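Local coordinates for periplasmic oligopeptide-binding protein (PDB 3ZS6) that probably captures oligopeptides in the periplasm and delivers them to an ABC transporter for uptake into the cell, at residues Asp219-Ala222 and Leu223-Gln227; Leu360-Lys363 and Val364-Ala368; Gly240-Gly243 and Gln244-Gln248; Met496-Ser499 and Gln500-Tyr503. One frame throughout, in Å; residues are numbered along the deposited sequence.

Contact 1. Residues Asp219-Ala222 and Leu223-Gln227; sequences DETA and LRMYQ
The Glu220 carboxylate and the Leu223 side chain lie alongside each other and point the same way. Methyl CD2 of Leu223 approaches obliquely from one side of the carboxylate plane, at 4.1 Å from Glu220 OE1 and 4.2 Å from Glu220 OE2. A bend at chi2 of Glu220 (-69°) folds the carboxylate back to this methyl group. The Tyr226 side chain leads away from the first segment, with CB alone near it, 3.5 Å from Ala222 O. The ring makes an edge-to-face contact with Phe249 and a cation-pi contact with Lys482, while its hydroxyl bonds Glu252. All of this belongs to helix 219-227, a short helix following strand 210-215 of the mixed four-stranded sheet; its i to i+4 ladder runs from Leu223 N to Asp219 O (2.9 Å) through to Tyr226 N to Ala222 O (2.9 Å). On another side of the helix Met225 curls back at chi3 (-70°), and its CE presses on Thr221 CG2 at 3.3 Å, closer than ordinary van der Waals contact. The same methyl group sits 3.1 Å from Thr221 O, the oxygen that accepts the N-H of Met225 at 3.0 Å. Ile216, Gln230 and Ile231 pack against this methionine from loops.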
loop_
_atom_site.group_PDB
_atom_site.type_symbol
_atom_site.label_atom_id
_atom_site.label_comp_id
_atom_site.label_asym_id
_atom_site.label_seq_id
_atom_site.Cartn_x
_atom_site.Cartn_y
_atom_site.Cartn_z
ATOM N N ASP A 219 0.774 -17.900 -7.585
ATOM C CA ASP A 219 0.252 -17.320 -8.824
ATOM C C ASP A 219 -0.071 -18.377 -9.886
ATOM O O ASP A 219 -0.987 -18.201 -10.691
ATOM C CB ASP A 219 1.220 -16.272 -9.377
ATOM C CG ASP A 219 1.357 -15.061 -8.459
ATOM O OD1 ASP A 219 0.322 -14.451 -8.119
ATOM O OD2 ASP A 219 2.499 -14.726 -8.071
ATOM N N GLU A 220 0.677 -19.475 -9.886
ATOM C CA GLU A 220 0.420 -20.554 -10.835
ATOM C C GLU A 220 -0.918 -21.230 -10.573
ATOM O O GLU A 220 -1.671 -21.516 -11.505
ATOM C CB GLU A 220 1.553 -21.584 -10.831
ATOM C CG GLU A 220 2.585 -21.364 -11.931
ATOM C CD GLU A 220 2.033 -21.641 -13.325
ATOM O OE1 GLU A 220 0.930 -22.222 -13.432
ATOM O OE2 GLU A 220 2.708 -21.277 -14.314
ATOM N N THR A 221 -1.208 -21.484 -9.303
ATOM C CA THR A 221 -2.492 -22.041 -8.901
ATOM C C THR A 221 -3.616 -21.071 -9.269
ATOM O O THR A 221 -4.677 -21.483 -9.747
ATOM C CB THR A 221 -2.532 -22.302 -7.380
ATOM O OG1 THR A 221 -1.634 -23.372 -7.051
ATOM C CG2 THR A 221 -3.942 -22.662 -6.929
ATOM N N ALA A 222 -3.374 -19.779 -9.052
ATOM C CA ALA A 222 -4.333 -18.743 -9.447
ATOM C C ALA A 222 -4.610 -18.805 -10.947
ATOM O O ALA A 222 -5.756 -18.669 -11.387
ATOM C CB ALA A 222 -3.816 -17.357 -9.066
ATOM N N LEU A 223 -3.550 -19.015 -11.723
ATOM C CA LEU A 223 -3.658 -19.092 -13.183
ATOM C C LEU A 223 -4.513 -20.284 -13.609
ATOM O O LEU A 223 -5.371 -20.165 -14.483
ATOM C CB LEU A 223 -2.262 -19.177 -13.812
ATOM C CG LEU A 223 -2.150 -19.278 -15.337
ATOM C CD1 LEU A 223 -2.860 -18.114 -16.003
ATOM C CD2 LEU A 223 -0.685 -19.333 -15.768
ATOM N N ARG A 224 -4.261 -21.432 -12.991
ATOM C CA ARG A 224 -5.035 -22.636 -13.248
ATOM C C ARG A 224 -6.516 -22.394 -12.994
ATOM O O ARG A 224 -7.366 -22.792 -13.788
ATOM C CB ARG A 224 -4.559 -23.776 -12.349
ATOM C CG ARG A 224 -3.178 -24.317 -12.661
ATOM C CD ARG A 224 -2.902 -25.553 -11.801
ATOM N NE ARG A 224 -1.586 -26.136 -12.043
ATOM C CZ ARG A 224 -1.191 -27.308 -11.550
ATOM N NH1 ARG A 224 -2.015 -28.022 -10.791
ATOM N NH2 ARG A 224 0.023 -27.771 -11.818
ATOM N N MET A 225 -6.824 -21.746 -11.878
ATOM C CA MET A 225 -8.215 -21.474 -11.540
ATOM C C MET A 225 -8.847 -20.481 -12.512
ATOM O O MET A 225 -10.031 -20.573 -12.824
ATOM C CB MET A 225 -8.323 -20.960 -10.101
ATOM C CG MET A 225 -8.141 -22.050 -9.050
ATOM S SD MET A 225 -8.028 -21.400 -7.367
ATOM C CE MET A 225 -6.441 -20.602 -7.420
ATOM N N TYR A 226 -8.059 -19.518 -12.978
ATOM C CA TYR A 226 -8.563 -18.544 -13.928
ATOM C C TYR A 226 -8.916 -19.282 -15.214
ATOM O O TYR A 226 -10.012 -19.122 -15.760
ATOM C CB TYR A 226 -7.505 -17.475 -14.187
ATOM C CG TYR A 226 -7.894 -16.415 -15.190
ATOM C CD1 TYR A 226 -7.712 -16.623 -16.548
ATOM C CD2 TYR A 226 -8.419 -15.192 -14.775
ATOM C CE1 TYR A 226 -8.060 -15.648 -17.482
ATOM C CE2 TYR A 226 -8.767 -14.209 -15.694
ATOM C CZ TYR A 226 -8.587 -14.449 -17.047
ATOM O OH TYR A 226 -8.911 -13.487 -17.966
ATOM N N GLN A 227 -7.986 -20.118 -15.669
ATOM C CA GLN A 227 -8.173 -20.897 -16.889
ATOM C C GLN A 227 -9.420 -21.785 -16.804
ATOM O O GLN A 227 -10.128 -21.960 -17.792
ATOM C CB GLN A 227 -6.921 -21.730 -17.177
ATOM C CG GLN A 227 -6.921 -22.462 -18.508
ATOM C CD GLN A 227 -5.576 -23.118 -18.813
ATOM O OE1 GLN A 227 -4.603 -22.949 -18.071
ATOM N NE2 GLN A 227 -5.519 -23.870 -19.910
#

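Contact 2. Residues Leu360-Lys363 and Val364-Ala368; sequences LHKK and VALFA
Val364 buries the most surface here, its CG2 methyl lying 3.7 Å from Leu360 CD1 one helical turn earlier. The two side chains meet at a slant. With CG1 swung anti to the backbone N (chi1 180°), CG2 is left beside that N and comes within 3.2 Å of Leu360 O, which also takes the Val364 N-H at 2.9 Å in a nearly straight bond (N-H...O 170°). Tyr262 and Tyr264 of strand 260-266 pack against Val364. Helix 359-376 is the crossover helix of a beta-alpha-beta unit linking the parallel strands 350-356 and 379-385, and Ala365, bonded from its N to His361 O at 2.9 Å, settles onto Leu353 of the first of them. Lys363 takes part mainly through its backbone: its O accepts the N-H of Phe367 at 3.1 Å. Its extended side chain runs along Ile295 of helix 288-296, and NZ makes a weak hydrogen bond to Ala239 O. Leu366 shares a more open flank with Lys362, the two side chains running alongside in the same direction. There Leu366 CD1 touches the aliphatic part of the lysine, 3.9 Å from Lys362 CG and 4.1 Å from Lys362 CE.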
loop_
_atom_site.group_PDB
_atom_site.type_symbol
_atom_site.label_atom_id
_atom_site.label_comp_id
_atom_site.label_asym_id
_atom_site.label_seq_id
_atom_site.Cartn_x
_atom_site.Cartn_y
_atom_site.Cartn_z
ATOM N N LEU A 360 6.849 -15.894 -7.117
ATOM C CA LEU A 360 7.696 -14.761 -7.506
ATOM C C LEU A 360 8.678 -14.377 -6.390
ATOM O O LEU A 360 9.878 -14.210 -6.630
ATOM C CB LEU A 360 6.870 -13.539 -7.894
ATOM C CG LEU A 360 7.769 -12.292 -7.954
ATOM C CD1 LEU A 360 8.664 -12.348 -9.185
ATOM C CD2 LEU A 360 6.969 -10.999 -7.917
ATOM N N HIS A 361 8.172 -14.237 -5.169
ATOM C CA HIS A 361 9.024 -13.796 -4.060
ATOM C C HIS A 361 10.146 -14.783 -3.803
ATOM O O HIS A 361 11.271 -14.390 -3.502
ATOM C CB HIS A 361 8.207 -13.578 -2.788
ATOM C CG HIS A 361 7.203 -12.475 -2.903
ATOM N ND1 HIS A 361 7.454 -11.317 -3.609
ATOM C CD2 HIS A 361 5.946 -12.352 -2.412
ATOM C CE1 HIS A 361 6.392 -10.528 -3.550
ATOM N NE2 HIS A 361 5.464 -11.132 -2.829
ATOM N N LYS A 362 9.840 -16.069 -3.930
ATOM C CA LYS A 362 10.856 -17.091 -3.750
ATOM C C LYS A 362 11.948 -16.967 -4.808
ATOM O O LYS A 362 13.139 -17.050 -4.489
ATOM C CB LYS A 362 10.247 -18.496 -3.783
ATOM C CG LYS A 362 11.302 -19.598 -3.661
ATOM C CD LYS A 362 10.688 -20.993 -3.539
ATOM C CE LYS A 362 11.758 -22.019 -3.186
ATOM N NZ LYS A 362 11.230 -23.414 -3.115
ATOM N N LYS A 363 11.541 -16.773 -6.061
ATOM C CA LYS A 363 12.492 -16.618 -7.164
ATOM C C LYS A 363 13.391 -15.403 -6.959
ATOM O O LYS A 363 14.606 -15.476 -7.149
ATOM C CB LYS A 363 11.762 -16.489 -8.505
ATOM C CG LYS A 363 11.265 -17.809 -9.100
ATOM C CD LYS A 363 10.522 -17.581 -10.427
ATOM C CE LYS A 363 10.063 -18.901 -11.054
ATOM N NZ LYS A 363 9.449 -18.707 -12.404
ATOM N N VAL A 364 12.789 -14.279 -6.588
ATOM C CA VAL A 364 13.560 -13.069 -6.330
ATOM C C VAL A 364 14.546 -13.291 -5.176
ATOM O O VAL A 364 15.705 -12.886 -5.250
ATOM C CB VAL A 364 12.638 -11.865 -6.038
ATOM C CG1 VAL A 364 13.462 -10.616 -5.769
ATOM C CG2 VAL A 364 11.697 -11.626 -7.221
ATOM N N ALA A 365 14.081 -13.946 -4.115
ATOM C CA ALA A 365 14.918 -14.215 -2.950
ATOM C C ALA A 365 16.106 -15.140 -3.270
ATOM O O ALA A 365 17.230 -14.900 -2.816
ATOM C CB ALA A 365 14.082 -14.791 -1.820
ATOM N N LEU A 366 15.851 -16.200 -4.036
ATOM C CA LEU A 366 16.919 -17.101 -4.464
ATOM C C LEU A 366 17.971 -16.342 -5.272
ATOM O O LEU A 366 19.176 -16.600 -5.157
ATOM C CB LEU A 366 16.350 -18.267 -5.289
ATOM C CG LEU A 366 15.688 -19.376 -4.462
ATOM C CD1 LEU A 366 14.809 -20.299 -5.318
ATOM C CD2 LEU A 366 16.736 -20.178 -3.694
ATOM N N PHE A 367 17.507 -15.407 -6.097
ATOM C CA PHE A 367 18.414 -14.580 -6.881
ATOM C C PHE A 367 19.290 -13.709 -5.984
ATOM O O PHE A 367 20.508 -13.687 -6.136
ATOM C CB PHE A 367 17.641 -13.705 -7.873
ATOM C CG PHE A 367 18.527 -12.824 -8.714
ATOM C CD1 PHE A 367 19.345 -13.375 -9.690
ATOM C CD2 PHE A 367 18.538 -11.449 -8.530
ATOM C CE1 PHE A 367 20.165 -12.572 -10.465
ATOM C CE2 PHE A 367 19.351 -10.635 -9.307
ATOM C CZ PHE A 367 20.166 -11.197 -10.273
ATOM N N ALA A 368 18.668 -12.991 -5.052
ATOM C CA ALA A 368 19.415 -12.159 -4.107
ATOM C C ALA A 368 20.450 -12.967 -3.329
ATOM O O ALA A 368 21.611 -12.563 -3.202
ATOM C CB ALA A 368 18.465 -11.438 -3.145
#

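Contact 3. Residues Gly240-Gly243 and Gln244-Gln248; sequences GGFG and QISKQ
Ile245 meets Gly241 across the opening turn of helix 242-249, where a glycine-rich loop winds into regular helix. The bond from Ile245 N to Gly241 O measures 3.0 Å and is close to straight, with an N-H...O angle of 167°. Around that same carbonyl oxygen gather aliphatic groups: Ile245 CG1 stands 3.2 Å from Gly241 O, and Gln244 CG lies 3.4 Å from it. The glutamine reaches there because its CG occupies the crowded position between backbone N and carbonyl carbon (chi1 73°). Gly241 has no side chain, and Ile245 CD1 comes in beside its peptide, 3.9 Å from Gly241 C. One residue on, Ser246 N bonds Phe242 O at 2.8 Å, whereas the next rung, from Lys247 N to Gly243 O, is weak. Farther out, Leu253 of strand 253-258 packs against Phe242, Ile245 and Ser246 together, and Leu480 with Ile237 and Pro238 borders the isoleucine. Gly240, whose positive phi suits a glycine, ties the incoming loop to Thr296 through backbone hydrogen bonding. With CG anti to the backbone N (chi1 -175°), the Phe242 ring comes back toward the next turn, its CE1 4.1 Å from Ser246 CB.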
loop_
_atom_site.group_PDB
_atom_site.type_symbol
_atom_site.label_atom_id
_atom_site.label_comp_id
_atom_site.label_asym_id
_atom_site.label_seq_id
_atom_site.Cartn_x
_atom_site.Cartn_y
_atom_site.Cartn_z
ATOM N N GLY A 240 7.971 -14.830 -15.029
ATOM C CA GLY A 240 8.476 -15.508 -16.212
ATOM C C GLY A 240 7.413 -16.000 -17.180
ATOM O O GLY A 240 7.731 -16.630 -18.189
ATOM N N GLY A 241 6.147 -15.713 -16.880
ATOM C CA GLY A 241 5.048 -16.249 -17.664
ATOM C C GLY A 241 4.454 -15.322 -18.713
ATOM O O GLY A 241 3.649 -15.762 -19.528
ATOM N N PHE A 242 4.839 -14.050 -18.697
ATOM C CA PHE A 242 4.257 -13.065 -19.605
ATOM C C PHE A 242 4.108 -13.572 -21.041
ATOM O O PHE A 242 3.053 -13.408 -21.653
ATOM C CB PHE A 242 5.055 -11.758 -19.603
ATOM C CG PHE A 242 4.422 -10.671 -20.431
ATOM C CD1 PHE A 242 4.622 -10.619 -21.802
ATOM C CD2 PHE A 242 3.606 -9.719 -19.842
ATOM C CE1 PHE A 242 4.036 -9.626 -22.566
ATOM C CE2 PHE A 242 3.013 -8.720 -20.601
ATOM C CZ PHE A 242 3.230 -8.673 -21.962
ATOM N N GLY A 243 5.162 -14.192 -21.566
ATOM C CA GLY A 243 5.175 -14.669 -22.941
ATOM C C GLY A 243 4.062 -15.639 -23.311
ATOM O O GLY A 243 3.317 -15.410 -24.270
ATOM N N GLN A 244 3.954 -16.730 -22.558
ATOM C CA GLN A 244 2.973 -17.758 -22.855
ATOM C C GLN A 244 1.577 -17.256 -22.518
ATOM O O GLN A 244 0.616 -17.569 -23.211
ATOM C CB GLN A 244 3.263 -19.040 -22.068
ATOM C CG GLN A 244 2.935 -18.939 -20.580
ATOM C CD GLN A 244 2.778 -20.300 -19.912
ATOM O OE1 GLN A 244 2.966 -21.342 -20.543
ATOM N NE2 GLN A 244 2.429 -20.293 -18.626
ATOM N N ILE A 245 1.473 -16.484 -21.443
ATOM C CA ILE A 245 0.186 -15.962 -21.002
ATOM C C ILE A 245 -0.401 -14.985 -22.014
ATOM O O ILE A 245 -1.596 -15.026 -22.315
ATOM C CB ILE A 245 0.309 -15.275 -19.643
ATOM C CG1 ILE A 245 0.622 -16.325 -18.570
ATOM C CG2 ILE A 245 -0.968 -14.523 -19.316
ATOM C CD1 ILE A 245 0.857 -15.754 -17.201
ATOM N N SER A 246 0.451 -14.113 -22.542
ATOM C CA SER A 246 0.028 -13.139 -23.537
ATOM C C SER A 246 -0.532 -13.837 -24.773
ATOM O O SER A 246 -1.542 -13.412 -25.349
ATOM C CB SER A 246 1.213 -12.250 -23.920
ATOM O OG SER A 246 0.869 -11.370 -24.972
ATOM N N LYS A 247 0.125 -14.921 -25.171
ATOM C CA LYS A 247 -0.262 -15.645 -26.369
ATOM C C LYS A 247 -1.600 -16.329 -26.159
ATOM O O LYS A 247 -2.455 -16.329 -27.048
ATOM C CB LYS A 247 0.803 -16.686 -26.723
ATOM C CG LYS A 247 0.477 -17.524 -27.941
ATOM C CD LYS A 247 1.188 -18.869 -27.866
ATOM C CE LYS A 247 2.644 -18.704 -27.451
ATOM N NZ LYS A 247 3.178 -19.923 -26.774
ATOM N N GLN A 248 -1.778 -16.907 -24.977
ATOM C CA GLN A 248 -2.991 -17.658 -24.667
ATOM C C GLN A 248 -4.199 -16.782 -24.327
ATOM O O GLN A 248 -5.322 -17.107 -24.700
ATOM C CB GLN A 248 -2.751 -18.643 -23.518
ATOM C CG GLN A 248 -3.992 -19.486 -23.174
ATOM C CD GLN A 248 -3.705 -20.582 -22.152
ATOM O OE1 GLN A 248 -2.583 -20.712 -21.665
ATOM N NE2 GLN A 248 -4.723 -21.375 -21.826
#

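Contact 4. Residues Met496-Ser499 and Gln500-Tyr503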
loop_
_atom_site.group_PDB
_atom_site.type_symbol
_atom_site.label_atom_id
_atom_site.label_comp_id
_atom_site.label_asym_id
_atom_site.label_seq_id
_atom_site.Cartn_x
_atom_site.Cartn_y
_atom_site.Cartn_z
ATOM N N MET A 496 -6.350 0.843 -7.120
ATOM C CA MET A 496 -7.469 0.785 -6.192
ATOM C C MET A 496 -8.757 0.681 -7.006
ATOM O O MET A 496 -9.406 1.692 -7.328
ATOM C CB MET A 496 -7.472 1.996 -5.250
ATOM C CG MET A 496 -6.551 1.839 -4.013
ATOM S SD MET A 496 -7.113 0.563 -2.845
ATOM C CE MET A 496 -5.835 -0.700 -2.966
ATOM N N ARG A 497 -9.105 -0.550 -7.355
ATOM C CA ARG A 497 -10.203 -0.805 -8.281
ATOM C C ARG A 497 -11.348 -1.516 -7.576
ATOM O O ARG A 497 -11.292 -2.720 -7.334
ATOM C CB ARG A 497 -9.699 -1.633 -9.477
ATOM C CG ARG A 497 -8.598 -0.933 -10.321
ATOM C CD ARG A 497 -7.985 -1.895 -11.348
ATOM N NE ARG A 497 -7.398 -1.213 -12.507
ATOM C CZ ARG A 497 -6.097 -0.982 -12.683
ATOM N NH1 ARG A 497 -5.207 -1.360 -11.762
ATOM N NH2 ARG A 497 -5.682 -0.357 -13.782
ATOM N N ALA A 498 -12.376 -0.748 -7.236
ATOM C CA ALA A 498 -13.513 -1.251 -6.475
ATOM C C ALA A 498 -14.435 -2.079 -7.347
ATOM O O ALA A 498 -14.590 -1.810 -8.540
ATOM C CB ALA A 498 -14.284 -0.087 -5.855
ATOM N N SER A 499 -15.069 -3.078 -6.748
ATOM C CA SER A 499 -15.990 -3.925 -7.497
ATOM C C SER A 499 -17.202 -3.162 -8.069
ATOM O O SER A 499 -17.701 -3.496 -9.146
ATOM C CB SER A 499 -16.450 -5.089 -6.619
ATOM O OG SER A 499 -15.334 -5.838 -6.169
ATOM N N GLN A 500 -17.675 -2.138 -7.359
ATOM C CA GLN A 500 -18.888 -1.434 -7.787
ATOM C C GLN A 500 -18.711 -0.659 -9.096
ATOM O O GLN A 500 -19.693 -0.228 -9.712
ATOM C CB GLN A 500 -19.412 -0.495 -6.694
ATOM C CG GLN A 500 -18.539 0.737 -6.441
ATOM C CD GLN A 500 -19.305 1.843 -5.723
ATOM O OE1 GLN A 500 -18.979 2.227 -4.596
ATOM N NE2 GLN A 500 -20.332 2.359 -6.381
ATOM N N ASP A 501 -17.464 -0.463 -9.509
ATOM C CA ASP A 501 -17.195 0.279 -10.734
ATOM C C ASP A 501 -17.124 -0.641 -11.957
ATOM O O ASP A 501 -17.020 -0.165 -13.088
ATOM C CB ASP A 501 -15.914 1.122 -10.591
ATOM C CG ASP A 501 -16.046 2.205 -9.516
ATOM O OD1 ASP A 501 -17.096 2.873 -9.478
ATOM O OD2 ASP A 501 -15.120 2.373 -8.694
ATOM N N MET A 502 -17.194 -1.953 -11.731
ATOM C CA MET A 502 -17.166 -2.916 -12.836
ATOM C C MET A 502 -18.546 -3.548 -13.073
ATOM O O MET A 502 -19.460 -3.375 -12.271
ATOM C CB MET A 502 -16.084 -3.983 -12.599
ATOM C CG MET A 502 -14.654 -3.443 -12.753
ATOM S SD MET A 502 -13.350 -4.629 -12.330
ATOM C CE MET A 502 -13.420 -4.554 -10.536
ATOM N N TYR A 503 -18.689 -4.268 -14.180
ATOM C CA TYR A 503 -19.961 -4.876 -14.538
ATOM C C TYR A 503 -19.712 -5.976 -15.551
ATOM O O TYR A 503 -18.793 -5.885 -16.363
ATOM C CB TYR A 503 -20.918 -3.825 -15.129
ATOM C CG TYR A 503 -20.267 -2.970 -16.195
ATOM C CD1 TYR A 503 -20.251 -3.370 -17.520
ATOM C CD2 TYR A 503 -19.634 -1.778 -15.863
ATOM C CE1 TYR A 503 -19.644 -2.596 -18.494
ATOM C CE2 TYR A 503 -19.019 -1.003 -16.821
ATOM C CZ TYR A 503 -19.027 -1.414 -18.135
ATOM O OH TYR A 503 -18.413 -0.634 -19.085
HETATM O O HOH W 1 -12.533 1.782 -8.571
#
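Ala498 and Asp501 close the first of two successive type I turns that make a short 3-10 segment, in the loop leading to strand 503-504. The bond from Asp501 N to Ala498 O is long and weak at 3.3 Å; the following one, from Met502 N to Ser499 O, is 3.1 Å. In the latter the donor stands above the carbonyl plane, about 55° out of it, with a C=O...N angle of only 122°, in keeping with the tight 3-10 winding. A water adds a second tie across the turn: it accepts the N-H of Ala498 at 2.9 Å and can donate to Asp501 OD2 at 2.7 Å. That carboxylate also skirts the alanine methyl, with Asp501 OD2 3.8 Å from Ala498 CB, and its OD1 forms a salt bridge to Arg41 of strand 40-42. Two charged residues hold the Ser499 hydroxyl, Asp34 of helix 26-35 and Arg9 of strand 6-11; the arginine also bonds Arg497 O, so it holds the buried loop at two places, two residues apart. The guanidinium of Arg497 leads away from the turn to a salt bridge with Asp495 and a bond to Thr489 O. Met502 doubles back toward the first segment at chi3 (-77°), laying its CE methyl 3.6 Å from Ala498 O and 4.0 Å from Ser499 CA.

How the contacts relate
Contacts 1 and 3 are neighbours: helices 219-227 and 242-249 follow each other in the chain, their contact centres lie about 13 Å apart, and Leu223 CD2 packs on Ile245 CD1 at 4.2 Å. Phe249 and Leu480 help to join this pair. Contact 2, on helix 359-376, has its centre about 20 Å from either of them, with nearest atoms about 5 Å away; Asp359, just ahead of it, bonds the N of Asp219. Contact 4 touches none of the others; its centre is about 21 Å from that of contact 1. In this fold, probably of the type II periplasmic binding proteins, the bound peptide meets Met496, outside the turn, through an acidic side chain.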